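Local coordinates for occlusion-derived virus envelope protein E66 (Autographa californica nucleopolyhedrovirus, PDB 3VSN) that cleaves non-sulfated chondroitin as a lyase of the viral envelope and is essential for oral infection of the insect host, at residues 46-51 with 257-262; 90-95 with 153-158; 420-425 with 598-603; 454-459 with 551-556. All coordinates share one frame; numbering follows the deposited sequence.

How the contacts relate
Contacts 1 and 2 belong to the N-terminal, mainly helical part of this polysaccharide lyase; contacts 3 and 4 belong to its C-terminal beta-sheet part. Along the chain, contact 2 falls between the segments of contact 1, and the two meet where F46 packs on V90, their centres about 19 Å apart. Contact 3 likewise brackets contact 4, with centres about 21 Å apart. Contact 4 pairs strands 452-461 and 550-558 within a seven-stranded antiparallel sheet; contact 3 joins strand 414-421 of that sheet to strand 600-605 of the other one. Contact 1, about 39 Å from contact 4 centre to centre, lies beside catalytic residues; with contact 2 it packs the helical toroid, whereas contacts 3 and 4 build and join the sheets.

Contact 1: residues 46-51 with 257-262; sequences FSQKAE and NSYFTF
K49 lays its aliphatic chain along the ring of F260, the two side chains pointing the same way. K49 CG sits over the middle of the F260 ring, 3.7 Å from its centroid and 11° off the normal, a CH-pi contact, and K49 CE continues to F260 CZ at 3.7 Å. The extended chain, CG anti to the backbone N (chi1 -173°), carries NZ past the ring to a salt bridge with E146. T261 CG2 lies against the other face of F260. Q48 makes two further contacts: its CB packs on F260 CB at 3.8 Å, and its NE2, bonded to N311 O, lies at the edge of the Y259 ring near its plane.

Helix 29-48 ends here against the stretch following helix 253-258, a helix-end junction in the alpha/alpha toroid. The catalytic proton donor Y254 lies in that second helix, its side chain about 6 Å from that of N257.

Water does the polar joining. Q48 OE1 accepts from two waters, one also donating to Y259 O and the other to F260 O at 2.6 Å. A third water donates to Q48 O at 2.7 Å and accepts from F260 N, and a fourth joins E51 N to N257 O.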
loop_
_atom_site.group_PDB
_atom_site.type_symbol
_atom_site.label_atom_id
_atom_site.label_comp_id
_atom_site.label_asym_id
_atom_site.label_seq_id
_atom_site.Cartn_x
_atom_site.Cartn_y
_atom_site.Cartn_z
ATOM N N PHE A 46 -18.120 -1.296 -7.585
ATOM C CA PHE A 46 -17.320 -1.847 -8.672
ATOM C C PHE A 46 -15.945 -1.174 -8.743
ATOM O O PHE A 46 -14.944 -1.834 -9.017
ATOM C CB PHE A 46 -18.080 -1.662 -9.987
ATOM C CG PHE A 46 -17.595 -2.527 -11.118
ATOM C CD1 PHE A 46 -17.564 -3.919 -11.002
ATOM C CD2 PHE A 46 -17.222 -1.950 -12.326
ATOM C CE1 PHE A 46 -17.142 -4.708 -12.063
ATOM C CE2 PHE A 46 -16.801 -2.735 -13.392
ATOM C CZ PHE A 46 -16.761 -4.115 -13.259
ATOM N N SER A 47 -15.899 0.131 -8.471
ATOM C CA SER A 47 -14.630 0.876 -8.462
ATOM C C SER A 47 -13.680 0.416 -7.348
ATOM O O SER A 47 -12.476 0.655 -7.421
ATOM C CB SER A 47 -14.870 2.397 -8.399
ATOM O OG SER A 47 -15.179 2.840 -7.086
ATOM N N GLN A 48 -14.227 -0.258 -6.337
ATOM C CA GLN A 48 -13.442 -0.801 -5.228
ATOM C C GLN A 48 -13.009 -2.247 -5.455
ATOM O O GLN A 48 -12.076 -2.722 -4.807
ATOM C CB GLN A 48 -14.235 -0.734 -3.922
ATOM C CG GLN A 48 -14.558 0.670 -3.439
ATOM C CD GLN A 48 -15.258 0.663 -2.094
ATOM O OE1 GLN A 48 -15.896 -0.324 -1.715
ATOM N NE2 GLN A 48 -15.140 1.764 -1.360
ATOM N N LYS A 49 -13.695 -2.940 -6.364
ATOM C CA LYS A 49 -13.503 -4.376 -6.570
ATOM C C LYS A 49 -12.219 -4.669 -7.342
ATOM O O LYS A 49 -12.051 -4.215 -8.474
ATOM C CB LYS A 49 -14.718 -4.974 -7.296
ATOM C CG LYS A 49 -14.696 -6.491 -7.406
ATOM C CD LYS A 49 -15.928 -7.013 -8.135
ATOM C CE LYS A 49 -16.054 -8.521 -7.975
ATOM N NZ LYS A 49 -17.218 -9.053 -8.742
ATOM N N ALA A 50 -11.331 -5.445 -6.723
ATOM C CA ALA A 50 -10.011 -5.738 -7.291
ATOM C C ALA A 50 -10.078 -6.549 -8.589
ATOM O O ALA A 50 -9.427 -6.199 -9.574
ATOM C CB ALA A 50 -9.131 -6.440 -6.262
ATOM N N GLU A 51 -10.866 -7.622 -8.584
ATOM C CA GLU A 51 -10.978 -8.513 -9.741
ATOM C C GLU A 51 -12.222 -8.166 -10.554
ATOM O O GLU A 51 -13.352 -8.367 -10.095
ATOM C CB GLU A 51 -11.003 -9.979 -9.285
ATOM C CG GLU A 51 -9.735 -10.402 -8.551
ATOM C CD GLU A 51 -9.881 -11.679 -7.736
ATOM O OE1 GLU A 51 -11.000 -12.231 -7.621
ATOM O OE2 GLU A 51 -8.856 -12.131 -7.191
ATOM N N ASN A 257 -8.003 -7.077 -1.863
ATOM C CA ASN A 257 -8.794 -8.056 -2.615
ATOM C C ASN A 257 -10.248 -8.194 -2.179
ATOM O O ASN A 257 -11.118 -8.480 -3.002
ATOM C CB ASN A 257 -8.128 -9.435 -2.566
ATOM C CG ASN A 257 -7.195 -9.668 -3.728
ATOM O OD1 ASN A 257 -7.624 -9.757 -4.881
ATOM N ND2 ASN A 257 -5.903 -9.768 -3.435
ATOM N N SER A 258 -10.505 -7.989 -0.891
ATOM C CA SER A 258 -11.853 -8.197 -0.373
ATOM C C SER A 258 -12.503 -6.929 0.178
ATOM O O SER A 258 -13.644 -6.967 0.645
ATOM C CB SER A 258 -11.869 -9.334 0.654
ATOM O OG SER A 258 -11.657 -10.586 0.016
ATOM N N TYR A 259 -11.801 -5.799 0.075
ATOM C CA TYR A 259 -12.319 -4.528 0.599
ATOM C C TYR A 259 -13.743 -4.185 0.149
ATOM O O TYR A 259 -14.542 -3.708 0.958
ATOM C CB TYR A 259 -11.383 -3.354 0.291
ATOM C CG TYR A 259 -11.716 -2.103 1.079
ATOM C CD1 TYR A 259 -12.652 -1.179 0.602
ATOM C CD2 TYR A 259 -11.099 -1.841 2.301
ATOM C CE1 TYR A 259 -12.965 -0.038 1.325
ATOM C CE2 TYR A 259 -11.403 -0.700 3.029
ATOM C CZ TYR A 259 -12.334 0.196 2.536
ATOM O OH TYR A 259 -12.639 1.328 3.253
ATOM N N PHE A 260 -14.056 -4.415 -1.125
ATOM C CA PHE A 260 -15.365 -4.035 -1.662
ATOM C C PHE A 260 -16.531 -4.738 -0.948
ATOM O O PHE A 260 -17.644 -4.216 -0.924
ATOM C CB PHE A 260 -15.437 -4.246 -3.183
ATOM C CG PHE A 260 -15.778 -5.651 -3.589
ATOM C CD1 PHE A 260 -14.802 -6.639 -3.605
ATOM C CD2 PHE A 260 -17.078 -5.987 -3.961
ATOM C CE1 PHE A 260 -15.116 -7.940 -3.979
ATOM C CE2 PHE A 260 -17.398 -7.286 -4.333
ATOM C CZ PHE A 260 -16.414 -8.263 -4.340
ATOM N N THR A 261 -16.270 -5.909 -0.365
ATOM C CA THR A 261 -17.310 -6.656 0.352
ATOM C C THR A 261 -17.728 -5.986 1.663
ATOM O O THR A 261 -18.839 -6.214 2.146
ATOM C CB THR A 261 -16.895 -8.112 0.671
ATOM O OG1 THR A 261 -15.881 -8.120 1.685
ATOM C CG2 THR A 261 -16.397 -8.842 -0.575
ATOM N N PHE A 262 -16.844 -5.166 2.236
ATOM C CA PHE A 262 -17.077 -4.616 3.574
ATOM C C PHE A 262 -18.357 -3.792 3.661
ATOM O O PHE A 262 -19.103 -3.912 4.632
ATOM C CB PHE A 262 -15.878 -3.800 4.084
ATOM C CG PHE A 262 -14.590 -4.584 4.185
ATOM C CD1 PHE A 262 -14.590 -5.974 4.295
ATOM C CD2 PHE A 262 -13.369 -3.916 4.203
ATOM C CE1 PHE A 262 -13.400 -6.679 4.388
ATOM C CE2 PHE A 262 -12.177 -4.617 4.304
ATOM C CZ PHE A 262 -12.191 -5.999 4.396
HETATM O O HOH W 1 -11.874 -4.958 -3.227
HETATM O O HOH W 2 -16.398 -1.681 0.918
HETATM O O HOH W 3 -18.225 -1.907 -2.063
HETATM O O HOH W 4 -11.993 -8.579 -6.047
#

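Contact 2: residues 90-95 with 153-158; sequences VRYNNT and IVLNET
V154, at the end of helix 138-154, meets the end of helix 75-93 in two ways. Its CG1 packs on N93 CB at 4.0 Å, and its carbonyl O lies 3.4 Å from Y92 CE2, at the edge of the tyrosine ring. L155, the first residue to leave the helical conformation, brings CD2 over one face of that ring, 4.1 Å from the centroid and displaced toward the rim, in a CH-pi contact; the two side chains cross at about a right angle. L155 also starts a type I turn that closes at T158. There T158 OG1 donates to L155 O at 2.7 Å, in the carbonyl plane and on a lone pair, and caps H160 N in the turn that leads into helix 161-175. With OG1 so engaged (chi1 74°), it is the methyl CG2 that faces Y92 OH, at 3.4 Å. Two helix ends of the N-terminal domain thus meet with no direct hydrogen bond; the join rests on van der Waals and CH-pi packing, shared by helices 29-48 and 103-119.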
loop_
_atom_site.group_PDB
_atom_site.type_symbol
_atom_site.label_atom_id
_atom_site.label_comp_id
_atom_site.label_asym_id
_atom_site.label_seq_id
_atom_site.Cartn_x
_atom_site.Cartn_y
_atom_site.Cartn_z
ATOM N N VAL A 90 -22.914 -3.537 -14.706
ATOM C CA VAL A 90 -22.549 -2.191 -14.259
ATOM C C VAL A 90 -22.871 -1.157 -15.346
ATOM O O VAL A 90 -23.408 -0.085 -15.051
ATOM C CB VAL A 90 -21.065 -2.121 -13.815
ATOM C CG1 VAL A 90 -20.675 -0.707 -13.394
ATOM C CG2 VAL A 90 -20.804 -3.098 -12.673
ATOM N N ARG A 91 -22.567 -1.498 -16.598
ATOM C CA ARG A 91 -22.907 -0.657 -17.754
ATOM C C ARG A 91 -24.416 -0.460 -17.889
ATOM O O ARG A 91 -24.888 0.658 -18.113
ATOM C CB ARG A 91 -22.353 -1.251 -19.053
ATOM C CG ARG A 91 -20.838 -1.219 -19.183
ATOM C CD ARG A 91 -20.408 -1.449 -20.625
ATOM N NE ARG A 91 -20.869 -0.369 -21.495
ATOM C CZ ARG A 91 -20.719 -0.336 -22.816
ATOM N NH1 ARG A 91 -20.114 -1.332 -23.456
ATOM N NH2 ARG A 91 -21.182 0.699 -23.504
ATOM N N TYR A 92 -25.166 -1.552 -17.758
ATOM C CA TYR A 92 -26.627 -1.506 -17.830
ATOM C C TYR A 92 -27.214 -0.576 -16.765
ATOM O O TYR A 92 -28.202 0.127 -17.004
ATOM C CB TYR A 92 -27.207 -2.915 -17.661
ATOM C CG TYR A 92 -28.713 -2.956 -17.764
ATOM C CD1 TYR A 92 -29.339 -3.050 -19.005
ATOM C CD2 TYR A 92 -29.513 -2.885 -16.622
ATOM C CE1 TYR A 92 -30.720 -3.084 -19.106
ATOM C CE2 TYR A 92 -30.896 -2.911 -16.715
ATOM C CZ TYR A 92 -31.491 -3.010 -17.960
ATOM O OH TYR A 92 -32.860 -3.038 -18.059
ATOM N N ASN A 93 -26.588 -0.586 -15.593
ATOM C CA ASN A 93 -27.075 0.127 -14.421
ATOM C C ASN A 93 -26.570 1.576 -14.327
ATOM O O ASN A 93 -27.075 2.362 -13.519
ATOM C CB ASN A 93 -26.699 -0.672 -13.168
ATOM C CG ASN A 93 -27.228 -0.059 -11.888
ATOM O OD1 ASN A 93 -26.458 0.494 -11.096
ATOM N ND2 ASN A 93 -28.536 -0.162 -11.668
ATOM N N ASN A 94 -25.593 1.926 -15.162
ATOM C CA ASN A 94 -24.922 3.227 -15.071
ATOM C C ASN A 94 -25.580 4.309 -15.928
ATOM O O ASN A 94 -25.561 4.241 -17.160
ATOM C CB ASN A 94 -23.430 3.085 -15.410
ATOM C CG ASN A 94 -22.652 4.378 -15.217
ATOM O OD1 ASN A 94 -23.038 5.246 -14.436
ATOM N ND2 ASN A 94 -21.544 4.505 -15.932
ATOM N N THR A 95 -26.146 5.308 -15.253
ATOM C CA THR A 95 -26.929 6.380 -15.887
ATOM C C THR A 95 -26.248 7.058 -17.082
ATOM O O THR A 95 -26.919 7.424 -18.047
ATOM C CB THR A 95 -27.346 7.463 -14.867
ATOM O OG1 THR A 95 -26.177 8.041 -14.279
ATOM C CG2 THR A 95 -28.222 6.869 -13.767
ATOM N N ILE A 153 -30.174 -8.465 -9.619
ATOM C CA ILE A 153 -30.481 -7.151 -9.049
ATOM C C ILE A 153 -30.613 -6.052 -10.108
ATOM O O ILE A 153 -31.605 -5.319 -10.106
ATOM C CB ILE A 153 -29.511 -6.747 -7.916
ATOM C CG1 ILE A 153 -29.550 -7.791 -6.798
ATOM C CG2 ILE A 153 -29.872 -5.367 -7.368
ATOM C CD1 ILE A 153 -28.524 -7.592 -5.699
ATOM N N VAL A 154 -29.648 -5.933 -11.020
ATOM C CA VAL A 154 -29.727 -4.845 -12.011
ATOM C C VAL A 154 -30.939 -4.965 -12.943
ATOM O O VAL A 154 -31.398 -3.964 -13.498
ATOM C CB VAL A 154 -28.420 -4.628 -12.821
ATOM C CG1 VAL A 154 -27.235 -4.416 -11.887
ATOM C CG2 VAL A 154 -28.160 -5.768 -13.805
ATOM N N LEU A 155 -31.456 -6.184 -13.093
ATOM C CA LEU A 155 -32.626 -6.435 -13.933
ATOM C C LEU A 155 -33.934 -6.470 -13.134
ATOM O O LEU A 155 -34.969 -6.889 -13.659
ATOM C CB LEU A 155 -32.453 -7.745 -14.723
ATOM C CG LEU A 155 -31.319 -7.852 -15.751
ATOM C CD1 LEU A 155 -31.389 -9.181 -16.490
ATOM C CD2 LEU A 155 -31.339 -6.694 -16.742
ATOM N N ASN A 156 -33.892 -6.013 -11.879
ATOM C CA ASN A 156 -35.028 -6.170 -10.964
ATOM C C ASN A 156 -36.325 -5.442 -11.352
ATOM O O ASN A 156 -37.386 -5.752 -10.821
ATOM C CB ASN A 156 -34.635 -5.870 -9.506
ATOM C CG ASN A 156 -34.497 -4.380 -9.213
ATOM O OD1 ASN A 156 -34.361 -3.555 -10.119
ATOM N ND2 ASN A 156 -34.515 -4.035 -7.934
ATOM N N GLU A 157 -36.237 -4.492 -12.278
ATOM C CA GLU A 157 -37.429 -3.784 -12.742
ATOM C C GLU A 157 -37.851 -4.202 -14.154
ATOM O O GLU A 157 -38.739 -3.593 -14.758
ATOM C CB GLU A 157 -37.244 -2.269 -12.613
ATOM C CG GLU A 157 -37.163 -1.825 -11.157
ATOM C CD GLU A 157 -37.213 -0.321 -10.980
ATOM O OE1 GLU A 157 -36.619 0.403 -11.808
ATOM O OE2 GLU A 157 -37.843 0.130 -9.998
ATOM N N THR A 158 -37.231 -5.270 -14.652
ATOM C CA THR A 158 -37.539 -5.819 -15.971
ATOM C C THR A 158 -38.395 -7.088 -15.864
ATOM O O THR A 158 -38.651 -7.593 -14.764
ATOM C CB THR A 158 -36.260 -6.184 -16.755
ATOM O OG1 THR A 158 -35.689 -7.380 -16.205
ATOM C CG2 THR A 158 -35.234 -5.049 -16.714
#

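Contact 3: residues 420-425 with 598-603; sequences AKTDTA and NNKVSF
K600 reaches across from its strand to the end of strand 414-421, where NZ gives a weak hydrogen bond to K421 O at 3.2 Å. The chain runs straight from the backbone, CG anti to N (chi1 -175°), and bends only at its last torsion, chi4 -68°, which turns the ammonium onto that carbonyl.

S602 meets the same carbonyl from further along the strand: its CB is 3.4 Å from K421 O. Its OG touches A420 CB at 3.6 Å and is bonded to Q653 OE1, which also accepts from K421 N, so one glutamine amide oxygen ties a side chain of one segment to the backbone of the other. A420 CB packs in addition on S602 O at 3.5 Å.

Strands 414-421 and 600-605 belong to two different seven-stranded antiparallel sheets of the C-terminal part. Residues 420-423 and 598-603 run in nearly opposite directions, 159° apart, yet no backbone hydrogen bond joins them; the junction between sheets is made by side chains of each segment meeting side chains and carbonyls of the other.

T422 buries as much surface as S602. Its methyl CG2 approaches K600 O at 4.0 Å, while OG1 is held by E597, whose other carboxylate oxygen accepts from T424 OG1.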
loop_
_atom_site.group_PDB
_atom_site.type_symbol
_atom_site.label_atom_id
_atom_site.label_comp_id
_atom_site.label_asym_id
_atom_site.label_seq_id
_atom_site.Cartn_x
_atom_site.Cartn_y
_atom_site.Cartn_z
ATOM N N ALA A 420 8.525 11.036 14.147
ATOM C CA ALA A 420 7.907 12.194 14.788
ATOM C C ALA A 420 7.212 13.018 13.724
ATOM O O ALA A 420 7.769 13.244 12.652
ATOM C CB ALA A 420 8.949 13.034 15.517
ATOM N N LYS A 421 5.990 13.458 14.010
ATOM C CA LYS A 421 5.244 14.252 13.037
ATOM C C LYS A 421 4.487 15.411 13.672
ATOM O O LYS A 421 4.113 15.367 14.850
ATOM C CB LYS A 421 4.284 13.367 12.226
ATOM C CG LYS A 421 3.124 12.800 13.039
ATOM C CD LYS A 421 2.163 12.008 12.168
ATOM C CE LYS A 421 0.879 11.678 12.914
ATOM N NZ LYS A 421 1.109 10.713 14.027
ATOM N N THR A 422 4.279 16.448 12.865
ATOM C CA THR A 422 3.449 17.592 13.227
ATOM C C THR A 422 2.378 17.778 12.144
ATOM O O THR A 422 2.098 16.842 11.392
ATOM C CB THR A 422 4.285 18.879 13.384
ATOM O OG1 THR A 422 5.039 19.108 12.185
ATOM C CG2 THR A 422 5.235 18.776 14.580
ATOM N N ASP A 423 1.820 18.986 12.055
ATOM C CA ASP A 423 0.719 19.295 11.134
ATOM C C ASP A 423 1.028 18.960 9.678
ATOM O O ASP A 423 0.256 18.267 9.013
ATOM C CB ASP A 423 0.344 20.777 11.227
ATOM C CG ASP A 423 -0.611 21.068 12.360
ATOM O OD1 ASP A 423 -0.932 20.142 13.130
ATOM O OD2 ASP A 423 -1.042 22.236 12.479
ATOM N N THR A 424 2.155 19.467 9.180
ATOM C CA THR A 424 2.494 19.336 7.762
ATOM C C THR A 424 3.799 18.583 7.517
ATOM O O THR A 424 4.160 18.325 6.370
ATOM C CB THR A 424 2.599 20.716 7.073
ATOM O OG1 THR A 424 3.768 21.399 7.543
ATOM C CG2 THR A 424 1.359 21.570 7.344
ATOM N N ALA A 425 4.501 18.231 8.590
ATOM C CA ALA A 425 5.814 17.619 8.458
ATOM C C ALA A 425 5.940 16.331 9.255
ATOM O O ALA A 425 5.276 16.150 10.273
ATOM C CB ALA A 425 6.897 18.610 8.862
ATOM N N ASN A 598 5.096 25.326 14.285
ATOM C CA ASN A 598 4.224 26.258 14.992
ATOM C C ASN A 598 4.467 26.153 16.500
ATOM O O ASN A 598 5.602 26.326 16.943
ATOM C CB ASN A 598 2.756 26.048 14.590
ATOM C CG ASN A 598 2.534 26.232 13.096
ATOM O OD1 ASN A 598 3.143 27.107 12.471
ATOM N ND2 ASN A 598 1.669 25.410 12.515
ATOM N N ASN A 599 3.431 25.841 17.272
ATOM C CA ASN A 599 3.560 25.697 18.723
ATOM C C ASN A 599 3.519 24.231 19.177
ATOM O O ASN A 599 3.149 23.936 20.316
ATOM C CB ASN A 599 2.465 26.509 19.432
ATOM C CG ASN A 599 1.079 25.900 19.264
ATOM O OD1 ASN A 599 0.787 25.236 18.262
ATOM N ND2 ASN A 599 0.215 26.115 20.253
ATOM N N LYS A 600 3.885 23.322 18.279
ATOM C CA LYS A 600 3.805 21.891 18.558
ATOM C C LYS A 600 5.156 21.227 18.331
ATOM O O LYS A 600 5.844 21.539 17.364
ATOM C CB LYS A 600 2.740 21.250 17.666
ATOM C CG LYS A 600 2.474 19.779 17.933
ATOM C CD LYS A 600 1.499 19.223 16.906
ATOM C CE LYS A 600 1.133 17.777 17.204
ATOM N NZ LYS A 600 2.298 16.869 17.003
ATOM N N VAL A 601 5.538 20.326 19.235
ATOM C CA VAL A 601 6.761 19.539 19.082
ATOM C C VAL A 601 6.450 18.069 19.350
ATOM O O VAL A 601 5.730 17.747 20.302
ATOM C CB VAL A 601 7.885 20.004 20.039
ATOM C CG1 VAL A 601 9.141 19.173 19.832
ATOM C CG2 VAL A 601 8.216 21.469 19.826
ATOM N N SER A 602 6.992 17.189 18.510
ATOM C CA SER A 602 6.874 15.747 18.711
ATOM C C SER A 602 8.256 15.093 18.814
ATOM O O SER A 602 9.159 15.434 18.046
ATOM C CB SER A 602 6.076 15.120 17.565
ATOM O OG SER A 602 6.150 13.706 17.614
ATOM N N PHE A 603 8.407 14.168 19.768
ATOM C CA PHE A 603 9.629 13.371 19.951
ATOM C C PHE A 603 9.287 11.893 19.896
ATOM O O PHE A 603 8.209 11.494 20.336
ATOM C CB PHE A 603 10.215 13.566 21.350
ATOM C CG PHE A 603 10.849 14.900 21.594
ATOM C CD1 PHE A 603 10.089 15.967 22.056
ATOM C CD2 PHE A 603 12.226 15.068 21.445
ATOM C CE1 PHE A 603 10.680 17.192 22.326
ATOM C CE2 PHE A 603 12.826 16.294 21.716
ATOM C CZ PHE A 603 12.047 17.356 22.153
#

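Contact 4: residues 454-459 with 551-556; sequences FQLYYN and SACYKL
The Y554 ring has Q455 CB over one face, 4.0 Å from the centroid and 22° off the normal, a CH-pi contact; L556 CG lies at its edge. The two residues face each other on adjacent antiparallel strands, 452-461 and 550-558, in the middle of a seven-stranded sheet of the C-terminal beta-sandwich region. Q455 then bends at chi2 (65°), which brings NE2 over the centre of the Y457 ring, with the amide ends bonded to T446 and S444. F454, on the other face of the sheet, receives C553 SG obliquely: the sulfur is 3.4 Å from F454 CE2, a sulfur-aromatic contact.

The axes of 454-458 and 551-556 come within 4.7 Å. Q455 with Y554 and Y457 with A552 are hydrogen-bonded pairs, each with two N-H...O bonds of 2.9 to 3.0 Å between backbone N and O; L456 with C553, between them, and F454 with K555, beside them, are the non-hydrogen-bonded pairs. L456 CD1 touches C553 CB at 3.9 Å on the F454 face. Y554 OH is bonded to R366 O and Y457 OH to G388 O, so both phenols on the Q455 face are satisfied by carbonyls. Among the CA-H...O contacts, C553 CA lies 3.3 Å from Q455 O.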
loop_
_atom_site.group_PDB
_atom_site.type_symbol
_atom_site.label_atom_id
_atom_site.label_comp_id
_atom_site.label_asym_id
_atom_site.label_seq_id
_atom_site.Cartn_x
_atom_site.Cartn_y
_atom_site.Cartn_z
ATOM N N PHE A 454 13.758 15.778 2.565
ATOM C CA PHE A 454 15.183 15.732 2.868
ATOM C C PHE A 454 15.561 14.286 3.191
ATOM O O PHE A 454 14.827 13.598 3.898
ATOM C CB PHE A 454 15.467 16.654 4.062
ATOM C CG PHE A 454 16.790 16.419 4.737
ATOM C CD1 PHE A 454 16.893 15.547 5.826
ATOM C CD2 PHE A 454 17.927 17.100 4.318
ATOM C CE1 PHE A 454 18.108 15.349 6.464
ATOM C CE2 PHE A 454 19.142 16.906 4.953
ATOM C CZ PHE A 454 19.237 16.031 6.025
ATOM N N GLN A 455 16.695 13.831 2.660
ATOM C CA GLN A 455 17.207 12.490 2.946
ATOM C C GLN A 455 18.698 12.536 3.254
ATOM O O GLN A 455 19.488 13.028 2.450
ATOM C CB GLN A 455 16.942 11.526 1.778
ATOM C CG GLN A 455 17.580 10.139 1.936
ATOM C CD GLN A 455 17.016 9.340 3.105
ATOM O OE1 GLN A 455 15.833 9.439 3.422
ATOM N NE2 GLN A 455 17.867 8.537 3.746
ATOM N N LEU A 456 19.067 12.034 4.428
ATOM C CA LEU A 456 20.466 11.856 4.786
ATOM C C LEU A 456 20.704 10.404 5.179
ATOM O O LEU A 456 20.030 9.885 6.061
ATOM C CB LEU A 456 20.864 12.781 5.948
ATOM C CG LEU A 456 22.213 12.511 6.643
ATOM C CD1 LEU A 456 23.395 12.765 5.712
ATOM C CD2 LEU A 456 22.358 13.329 7.919
ATOM N N TYR A 457 21.651 9.752 4.511
ATOM C CA TYR A 457 22.175 8.485 4.994
ATOM C C TYR A 457 23.553 8.768 5.557
ATOM O O TYR A 457 24.348 9.465 4.924
ATOM C CB TYR A 457 22.349 7.475 3.862
ATOM C CG TYR A 457 21.113 6.791 3.321
ATOM C CD1 TYR A 457 20.418 5.833 4.072
ATOM C CD2 TYR A 457 20.688 7.039 2.021
ATOM C CE1 TYR A 457 19.309 5.175 3.543
ATOM C CE2 TYR A 457 19.587 6.393 1.486
ATOM C CZ TYR A 457 18.900 5.462 2.246
ATOM O OH TYR A 457 17.802 4.826 1.698
ATOM N N TYR A 458 23.838 8.236 6.741
ATOM C CA TYR A 458 25.206 8.241 7.255
ATOM C C TYR A 458 25.526 6.891 7.884
ATOM O O TYR A 458 24.624 6.077 8.111
ATOM C CB TYR A 458 25.441 9.402 8.230
ATOM C CG TYR A 458 24.679 9.308 9.535
ATOM C CD1 TYR A 458 23.408 9.870 9.667
ATOM C CD2 TYR A 458 25.241 8.679 10.646
ATOM C CE1 TYR A 458 22.714 9.799 10.870
ATOM C CE2 TYR A 458 24.554 8.597 11.848
ATOM C CZ TYR A 458 23.292 9.158 11.956
ATOM O OH TYR A 458 22.608 9.077 13.149
ATOM N N ASN A 459 26.809 6.658 8.158
ATOM C CA ASN A 459 27.285 5.356 8.632
ATOM C C ASN A 459 26.820 4.199 7.743
ATOM O O ASN A 459 26.458 3.128 8.242
ATOM C CB ASN A 459 26.890 5.117 10.101
ATOM C CG ASN A 459 27.603 6.052 11.061
ATOM O OD1 ASN A 459 28.463 6.840 10.669
ATOM N ND2 ASN A 459 27.241 5.971 12.330
ATOM N N SER A 551 28.453 8.312 3.550
ATOM C CA SER A 551 27.293 9.190 3.708
ATOM C C SER A 551 26.827 9.794 2.379
ATOM O O SER A 551 27.603 9.922 1.433
ATOM C CB SER A 551 27.587 10.297 4.731
ATOM O OG SER A 551 28.829 10.932 4.471
ATOM N N ALA A 552 25.548 10.155 2.323
ATOM C CA ALA A 552 24.966 10.807 1.157
ATOM C C ALA A 552 23.780 11.653 1.604
ATOM O O ALA A 552 23.086 11.298 2.555
ATOM C CB ALA A 552 24.532 9.775 0.126
ATOM N N CYS A 553 23.546 12.771 0.923
ATOM C CA CYS A 553 22.494 13.697 1.341
ATOM C C CYS A 553 21.918 14.451 0.154
ATOM O O CYS A 553 22.654 15.063 -0.623
ATOM C CB CYS A 553 23.033 14.685 2.387
ATOM S SG CYS A 553 21.751 15.631 3.242
ATOM N N TYR A 554 20.596 14.401 0.016
ATOM C CA TYR A 554 19.921 15.090 -1.072
ATOM C C TYR A 554 18.519 15.514 -0.646
ATOM O O TYR A 554 18.033 15.110 0.411
ATOM C CB TYR A 554 19.857 14.192 -2.319
ATOM C CG TYR A 554 18.961 12.977 -2.164
ATOM C CD1 TYR A 554 17.614 13.031 -2.527
ATOM C CD2 TYR A 554 19.462 11.776 -1.659
ATOM C CE1 TYR A 554 16.787 11.924 -2.386
ATOM C CE2 TYR A 554 18.646 10.663 -1.517
ATOM C CZ TYR A 554 17.310 10.743 -1.883
ATOM O OH TYR A 554 16.490 9.644 -1.744
ATOM N N LYS A 555 17.875 16.329 -1.473
ATOM C CA LYS A 555 16.470 16.644 -1.269
ATOM C C LYS A 555 15.720 16.584 -2.590
ATOM O O LYS A 555 16.312 16.751 -3.665
ATOM C CB LYS A 555 16.284 18.004 -0.581
ATOM C CG LYS A 555 16.521 19.207 -1.469
ATOM C CD LYS A 555 15.959 20.484 -0.856
ATOM C CE LYS A 555 15.997 21.595 -1.890
ATOM N NZ LYS A 555 15.852 22.958 -1.310
ATOM N N LEU A 556 14.422 16.321 -2.494
ATOM C CA LEU A 556 13.531 16.353 -3.641
ATOM C C LEU A 556 12.487 17.440 -3.399
ATOM O O LEU A 556 12.069 17.646 -2.260
ATOM C CB LEU A 556 12.855 14.989 -3.835
ATOM C CG LEU A 556 13.731 13.745 -4.076
ATOM C CD1 LEU A 556 12.867 12.492 -4.154
ATOM C CD2 LEU A 556 14.585 13.878 -5.332
#